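Local structure of vascular protein tyrosine phosphatase 1 (Rattus norvegicus, 3I36) at residues A[164-168]-A[169-173]; A[270-273]-A[274-278]; A[53-56]-A[57-60]. The protein probably hydrolyses phosphotyrosine in target proteins to tyrosine and phosphate, through the cytoplasmic catalytic domain of this receptor-type phosphatase. All blocks are in the same frame, centred on the assembly; numbering follows the deposited sequence.

Interaction 3 (53-60) comes first along the chain, then interaction 1 (164-173), then interaction 2 (270-278), all in one protein tyrosine phosphatase catalytic domain. Interactions 2 and 3 have centres about 14 Å apart and touch: the loop after helix 28-53 packs on helix 272-280, with Ile56 CD1 3.3 Å from Tyr277 CE1 and Leu53 CD1 3.5 Å from Val276 CG1. Interaction 1 is a hairpin at the edge of the central mixed sheet, on the opposite side of the chain's centre, its centre about 37 Å from each of the others. Interactions 2 and 3 therefore belong to one helical region, joined by side-chain packing, while interaction 1 finishes a far edge of the sheet.

Interaction 1 (A[164-168]-A[169-173]); sequences QDYGD and ITVAM
Gln164 opens the pairing with Val171: its N donates to Val171 O at 2.8 Å, and its O accepts from Val171 N at 2.9 Å. This reciprocal pair marks a hydrogen-bonded position in an antiparallel hairpin. Asp165 faces Thr170 at the next, non-hydrogen-bonded position, where the CA atoms approach to 4.2 Å. Here Asp165 CB lies beside Thr170 OG1, while the carboxylate turns away; Asp165 CA also directs a C-H toward Ile169 O.

Tyr166 returns to the other face. Its N gives a nearly straight bond to Ile169 O (N-H...O 170°), whereas Ile169 N reaches Tyr166 O at 3.0 Å from well above the carbonyl plane, in the bond that closes the turn. With CG beside the backbone N (chi1 -52°), the ring passes alongside Val171, whose CG2 lies 3.9 Å from Tyr166 CD2; the two side chains cross at about a right angle. Gly167 and Asp168 are the central residues of a type II' turn, and Gly167 has the positive phi (58°) expected at its first corner. A water donates to Gly167 O at 2.8 Å and is also hydrogen-bonded to Thr170 OG1 at 3.0 Å, tying the turn to the returning strand.

The hairpin forms one margin of the mixed sheet: strand 164-166 is an outermost strand within this chain, and strand 169-178 pairs in turn with strand 182-191, as in the backbone bond between Thr170 and Lys190. Tyr166, Ile169 and Val171 share the face that meets helix 125-134, where Tyr166 stacks with Trp129 and Ile169 also touches Trp133.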
loop_
_atom_site.group_PDB
_atom_site.type_symbol
_atom_site.label_atom_id
_atom_site.label_comp_id
_atom_site.label_asym_id
_atom_site.label_seq_id
_atom_site.Cartn_x
_atom_site.Cartn_y
_atom_site.Cartn_z
ATOM N N GLN A 164 -13.161 5.984 19.522
ATOM C CA GLN A 164 -13.257 7.315 18.939
ATOM C C GLN A 164 -14.211 7.265 17.763
ATOM O O GLN A 164 -14.236 6.290 17.018
ATOM C CB GLN A 164 -11.895 7.816 18.462
ATOM C CG GLN A 164 -10.878 7.966 19.561
ATOM C CD GLN A 164 -9.695 8.802 19.137
ATOM O OE1 GLN A 164 -8.608 8.689 19.704
ATOM N NE2 GLN A 164 -9.900 9.656 18.134
ATOM N N ASP A 165 -14.991 8.322 17.606
ATOM C CA ASP A 165 -15.874 8.449 16.462
ATOM C C ASP A 165 -15.161 9.224 15.383
ATOM O O ASP A 165 -14.599 10.289 15.641
ATOM C CB ASP A 165 -17.156 9.181 16.848
ATOM C CG ASP A 165 -16.883 10.541 17.477
ATOM O OD1 ASP A 165 -16.263 10.577 18.563
ATOM O OD2 ASP A 165 -17.285 11.572 16.886
ATOM N N TYR A 166 -15.163 8.673 14.174
ATOM C CA TYR A 166 -14.731 9.407 13.004
ATOM C C TYR A 166 -15.936 9.518 12.098
ATOM O O TYR A 166 -16.213 8.610 11.336
ATOM C CB TYR A 166 -13.609 8.652 12.296
ATOM C CG TYR A 166 -12.482 8.293 13.232
ATOM C CD1 TYR A 166 -11.394 9.136 13.391
ATOM C CD2 TYR A 166 -12.513 7.113 13.964
ATOM C CE1 TYR A 166 -10.358 8.813 14.250
ATOM C CE2 TYR A 166 -11.483 6.781 14.826
ATOM C CZ TYR A 166 -10.412 7.636 14.973
ATOM O OH TYR A 166 -9.382 7.308 15.829
ATOM N N GLY A 167 -16.665 10.624 12.195
ATOM C CA GLY A 167 -17.961 10.705 11.553
ATOM C C GLY A 167 -18.858 9.589 12.072
ATOM O O GLY A 167 -18.989 9.420 13.280
ATOM N N ASP A 168 -19.456 8.817 11.167
ATOM C CA ASP A 168 -20.376 7.746 11.562
ATOM C C ASP A 168 -19.643 6.487 11.979
ATOM O O ASP A 168 -20.262 5.516 12.420
ATOM C CB ASP A 168 -21.317 7.388 10.415
ATOM C CG ASP A 168 -22.294 8.486 10.101
ATOM O OD1 ASP A 168 -22.729 9.184 11.041
ATOM O OD2 ASP A 168 -22.629 8.640 8.909
ATOM N N ILE A 169 -18.328 6.486 11.820
ATOM C CA ILE A 169 -17.573 5.284 12.097
ATOM C C ILE A 169 -16.918 5.358 13.465
ATOM O O ILE A 169 -16.188 6.305 13.773
ATOM C CB ILE A 169 -16.506 5.033 11.040
ATOM C CG1 ILE A 169 -17.154 4.972 9.654
ATOM C CG2 ILE A 169 -15.751 3.732 11.363
ATOM C CD1 ILE A 169 -18.270 3.933 9.556
ATOM N N THR A 170 -17.189 4.367 14.300
ATOM C CA THR A 170 -16.556 4.349 15.608
ATOM C C THR A 170 -15.550 3.222 15.662
ATOM O O THR A 170 -15.808 2.109 15.204
ATOM C CB THR A 170 -17.580 4.308 16.764
ATOM O OG1 THR A 170 -18.180 5.606 16.890
ATOM C CG2 THR A 170 -16.897 3.954 18.090
ATOM N N VAL A 171 -14.370 3.541 16.170
ATOM C CA VAL A 171 -13.285 2.583 16.183
ATOM C C VAL A 171 -12.751 2.525 17.587
ATOM O O VAL A 171 -12.627 3.549 18.263
ATOM C CB VAL A 171 -12.158 2.969 15.186
ATOM C CG1 VAL A 171 -11.141 1.854 15.092
ATOM C CG2 VAL A 171 -12.754 3.250 13.817
ATOM N N ALA A 172 -12.484 1.312 18.036
ATOM C CA ALA A 172 -11.916 1.093 19.341
ATOM C C ALA A 172 -10.838 0.053 19.174
ATOM O O ALA A 172 -11.039 -0.971 18.517
ATOM C CB ALA A 172 -12.982 0.596 20.313
ATOM N N MET A 173 -9.685 0.303 19.770
ATOM C CA MET A 173 -8.619 -0.663 19.695
ATOM C C MET A 173 -8.874 -1.767 20.717
ATOM O O MET A 173 -9.167 -1.488 21.873
ATOM C CB MET A 173 -7.283 0.019 19.953
ATOM C CG MET A 173 -6.118 -0.886 19.640
ATOM S SD MET A 173 -4.561 -0.057 19.947
ATOM C CE MET A 173 -4.669 0.136 21.718
HETATM O O HOH W 1 -19.770 7.404 15.069
#

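Interaction 2 (A[270-273]-A[274-278]); sequences VDVY and GIVYD
Backbone bonds from Ile275 N to Asp271 O (2.9 Å), Val276 N to Val272 O (2.8 Å) and Tyr277 N to Tyr273 O (2.8 Å) set out the first turns of an alpha helix. Asp271 is its N-cap: OD1 accepts from Gly274 N at 2.8 Å, with the donor lying above the carboxylate plane. With CG anti to the backbone N (chi1 -170°), the side chain reaches forward to the first turn of the helix. Gly274 leaves room there, its CA 3.7 Å from Asp271 OD2. The carboxylate thus serves an amide in the first turn, and its negative charge would be expected to interact favourably with the helix dipole.

One turn apart, Tyr273 and Tyr277 run side by side in the same direction, and CE2 of Tyr273 meets CD1 of Tyr277 at 3.9 Å. Val272 CG1 and Val276 CG2 make a looser contact at 4.1 Å.

The helix lies among three others. Val272 and Ile275 touch Leu260 of helix 249-267, Tyr273 meets Asp52 and Leu53 of helix 28-53, and Val272 packs on Tyr293 and Leu296 of helix 290-305.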
loop_
_atom_site.group_PDB
_atom_site.type_symbol
_atom_site.label_atom_id
_atom_site.label_comp_id
_atom_site.label_asym_id
_atom_site.label_seq_id
_atom_site.Cartn_x
_atom_site.Cartn_y
_atom_site.Cartn_z
ATOM N N VAL A 270 8.570 -14.400 -12.258
ATOM C CA VAL A 270 8.337 -13.091 -11.706
ATOM C C VAL A 270 8.297 -12.100 -12.832
ATOM O O VAL A 270 8.918 -12.273 -13.880
ATOM C CB VAL A 270 9.386 -12.680 -10.642
ATOM C CG1 VAL A 270 9.587 -13.799 -9.620
ATOM C CG2 VAL A 270 10.687 -12.314 -11.281
ATOM N N ASP A 271 7.540 -11.052 -12.604
ATOM C CA ASP A 271 7.509 -9.960 -13.537
ATOM C C ASP A 271 7.344 -8.712 -12.694
ATOM O O ASP A 271 6.241 -8.198 -12.509
ATOM C CB ASP A 271 6.363 -10.117 -14.526
ATOM C CG ASP A 271 6.448 -9.114 -15.656
ATOM O OD1 ASP A 271 7.348 -8.240 -15.611
ATOM O OD2 ASP A 271 5.626 -9.204 -16.580
ATOM N N VAL A 272 8.464 -8.238 -12.173
ATOM C CA VAL A 272 8.443 -7.084 -11.305
ATOM C C VAL A 272 8.025 -5.905 -12.160
ATOM O O VAL A 272 7.227 -5.074 -11.752
ATOM C CB VAL A 272 9.834 -6.826 -10.737
ATOM C CG1 VAL A 272 9.840 -5.545 -9.886
ATOM C CG2 VAL A 272 10.294 -8.039 -9.921
ATOM N N TYR A 273 8.594 -5.843 -13.356
ATOM C CA TYR A 273 8.300 -4.758 -14.267
ATOM C C TYR A 273 6.794 -4.699 -14.519
ATOM O O TYR A 273 6.188 -3.643 -14.425
ATOM C CB TYR A 273 9.052 -4.949 -15.574
ATOM C CG TYR A 273 8.830 -3.809 -16.537
ATOM C CD1 TYR A 273 9.689 -2.720 -16.555
ATOM C CD2 TYR A 273 7.761 -3.820 -17.413
ATOM C CE1 TYR A 273 9.491 -1.676 -17.425
ATOM C CE2 TYR A 273 7.551 -2.779 -18.293
ATOM C CZ TYR A 273 8.420 -1.711 -18.291
ATOM O OH TYR A 273 8.219 -0.672 -19.162
ATOM N N GLY A 274 6.203 -5.846 -14.832
ATOM C CA GLY A 274 4.782 -5.929 -15.131
ATOM C C GLY A 274 3.935 -5.534 -13.940
ATOM O O GLY A 274 2.902 -4.878 -14.078
ATOM N N ILE A 275 4.381 -5.922 -12.757
ATOM C CA ILE A 275 3.660 -5.545 -11.560
ATOM C C ILE A 275 3.724 -4.043 -11.358
ATOM O O ILE A 275 2.701 -3.399 -11.166
ATOM C CB ILE A 275 4.216 -6.263 -10.328
ATOM C CG1 ILE A 275 3.829 -7.740 -10.406
ATOM C CG2 ILE A 275 3.651 -5.646 -9.043
ATOM C CD1 ILE A 275 4.648 -8.626 -9.478
ATOM N N VAL A 276 4.923 -3.475 -11.408
ATOM C CA VAL A 276 5.043 -2.056 -11.109
ATOM C C VAL A 276 4.319 -1.276 -12.178
ATOM O O VAL A 276 3.653 -0.294 -11.888
ATOM C CB VAL A 276 6.507 -1.601 -10.989
ATOM C CG1 VAL A 276 6.576 -0.079 -10.772
ATOM C CG2 VAL A 276 7.178 -2.369 -9.828
ATOM N N TYR A 277 4.444 -1.728 -13.419
ATOM C CA TYR A 277 3.708 -1.108 -14.512
ATOM C C TYR A 277 2.220 -1.031 -14.176
ATOM O O TYR A 277 1.583 0.033 -14.249
ATOM C CB TYR A 277 3.901 -1.923 -15.777
ATOM C CG TYR A 277 3.401 -1.221 -17.004
ATOM C CD1 TYR A 277 4.294 -0.662 -17.913
ATOM C CD2 TYR A 277 2.038 -1.122 -17.265
ATOM C CE1 TYR A 277 3.841 -0.016 -19.043
ATOM C CE2 TYR A 277 1.578 -0.475 -18.398
ATOM C CZ TYR A 277 2.490 0.074 -19.280
ATOM O OH TYR A 277 2.045 0.725 -20.401
ATOM N N ASP A 278 1.670 -2.173 -13.808
ATOM C CA ASP A 278 0.282 -2.253 -13.392
ATOM C C ASP A 278 -0.012 -1.284 -12.238
ATOM O O ASP A 278 -0.990 -0.545 -12.268
ATOM C CB ASP A 278 -0.018 -3.678 -12.957
ATOM C CG ASP A 278 -1.481 -3.904 -12.693
ATOM O OD1 ASP A 278 -2.325 -3.346 -13.424
ATOM O OD2 ASP A 278 -1.770 -4.670 -11.765
#

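Interaction 3 (A[53-56]-A[57-60])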
loop_
_atom_site.group_PDB
_atom_site.type_symbol
_atom_site.label_atom_id
_atom_site.label_comp_id
_atom_site.label_asym_id
_atom_site.label_seq_id
_atom_site.Cartn_x
_atom_site.Cartn_y
_atom_site.Cartn_z
ATOM N N LEU A 53 9.639 2.621 -16.746
ATOM C CA LEU A 53 8.385 2.764 -16.026
ATOM C C LEU A 53 8.021 4.230 -15.780
ATOM O O LEU A 53 6.882 4.538 -15.425
ATOM C CB LEU A 53 8.478 2.031 -14.691
ATOM C CG LEU A 53 8.483 0.500 -14.810
ATOM C CD1 LEU A 53 8.800 -0.123 -13.471
ATOM C CD2 LEU A 53 7.140 0.007 -15.335
ATOM N N LYS A 54 8.981 5.121 -15.983
ATOM C CA LYS A 54 8.858 6.492 -15.496
ATOM C C LYS A 54 7.544 7.177 -15.866
ATOM O O LYS A 54 6.907 7.826 -15.031
ATOM C CB LYS A 54 10.037 7.343 -15.987
ATOM C CG LYS A 54 10.079 8.729 -15.364
ATOM C CD LYS A 54 11.337 9.509 -15.774
ATOM C CE LYS A 54 11.401 9.710 -17.275
ATOM N NZ LYS A 54 12.644 10.425 -17.693
ATOM N N LEU A 55 7.145 7.037 -17.122
ATOM C CA LEU A 55 6.007 7.788 -17.644
ATOM C C LEU A 55 4.726 6.985 -17.594
ATOM O O LEU A 55 3.668 7.453 -18.018
ATOM C CB LEU A 55 6.261 8.223 -19.081
ATOM C CG LEU A 55 7.550 9.012 -19.305
ATOM C CD1 LEU A 55 7.702 9.334 -20.790
ATOM C CD2 LEU A 55 7.537 10.280 -18.492
ATOM N N ILE A 56 4.803 5.770 -17.075
ATOM C CA ILE A 56 3.615 4.943 -17.100
ATOM C C ILE A 56 2.494 5.508 -16.238
ATOM O O ILE A 56 2.675 5.773 -15.041
ATOM C CB ILE A 56 3.892 3.507 -16.684
ATOM C CG1 ILE A 56 5.034 2.922 -17.536
ATOM C CG2 ILE A 56 2.620 2.681 -16.828
ATOM C CD1 ILE A 56 4.859 3.104 -19.034
ATOM N N GLY A 57 1.331 5.662 -16.865
ATOM C CA GLY A 57 0.118 6.083 -16.186
ATOM C C GLY A 57 0.001 7.585 -15.983
ATOM O O GLY A 57 -1.062 8.077 -15.620
ATOM N N ILE A 58 1.070 8.330 -16.226
ATOM C CA ILE A 58 1.047 9.729 -15.784
ATOM C C ILE A 58 0.093 10.630 -16.567
ATOM O O ILE A 58 -0.250 11.722 -16.114
ATOM C CB ILE A 58 2.450 10.345 -15.711
ATOM C CG1 ILE A 58 3.027 10.540 -17.114
ATOM C CG2 ILE A 58 3.350 9.471 -14.817
ATOM C CD1 ILE A 58 4.218 11.490 -17.146
ATOM N N SER A 59 -0.337 10.173 -17.735
ATOM C CA SER A 59 -1.306 10.943 -18.504
ATOM C C SER A 59 -2.742 10.543 -18.165
ATOM O O SER A 59 -3.676 11.019 -18.794
ATOM C CB SER A 59 -1.062 10.791 -20.012
ATOM O OG SER A 59 -1.354 9.480 -20.433
ATOM N N LEU A 60 -2.923 9.657 -17.184
ATOM C CA LEU A 60 -4.271 9.282 -16.780
ATOM C C LEU A 60 -4.862 10.473 -16.054
ATOM O O LEU A 60 -4.200 11.049 -15.190
ATOM C CB LEU A 60 -4.258 8.082 -15.843
ATOM C CG LEU A 60 -3.953 6.746 -16.525
ATOM C CD1 LEU A 60 -3.606 5.715 -15.460
ATOM C CD2 LEU A 60 -5.171 6.313 -17.324
#
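Leu55 and Ile58 are joined across a type II beta turn, the middle one of three consecutive turns in the loop between helix 28-53 and helix 63-66; type I turns from Leu53 to Ile56 and from Gly57 to Leu60 flank it. Each is closed by a bond from the fourth residue's N to the first residue's O, and the backbone torsions of the two central residues set the type. Ile56 N donates to Leu53 O at 2.9 Å in the first turn, and Leu60 N to Gly57 O at 2.9 Å in the last. The middle turn closes with a longer bond, Ile58 N to Leu55 O at 3.3 Å; it is nearly straight at the hydrogen, but the donor stands well above the carbonyl plane. Gly57, at the third position, has the positive phi (82°) that marks type II.

Ionic contact lies along the preceding helix end, where Lys54 NZ forms a salt bridge with Glu51 OE2.

Apolar contacts complete the account. The bond from CA to CB of Ile56 points away from 57-60, although its CG2 lies 3.2 Å from Gly57 N. Ile56 also touches Met281, Leu53 touches Arg280 of helix 272-280, and Ile58 and Leu60 both touch Tyr82. Across the middle turn, Leu55 and Ile58 cross obliquely. With chi1 at 70°, Ile58 CG1 comes to 3.3 Å from Leu55 O, and the extended chi2 (164°) continues to CD1, 3.8 Å from Leu55 CD2.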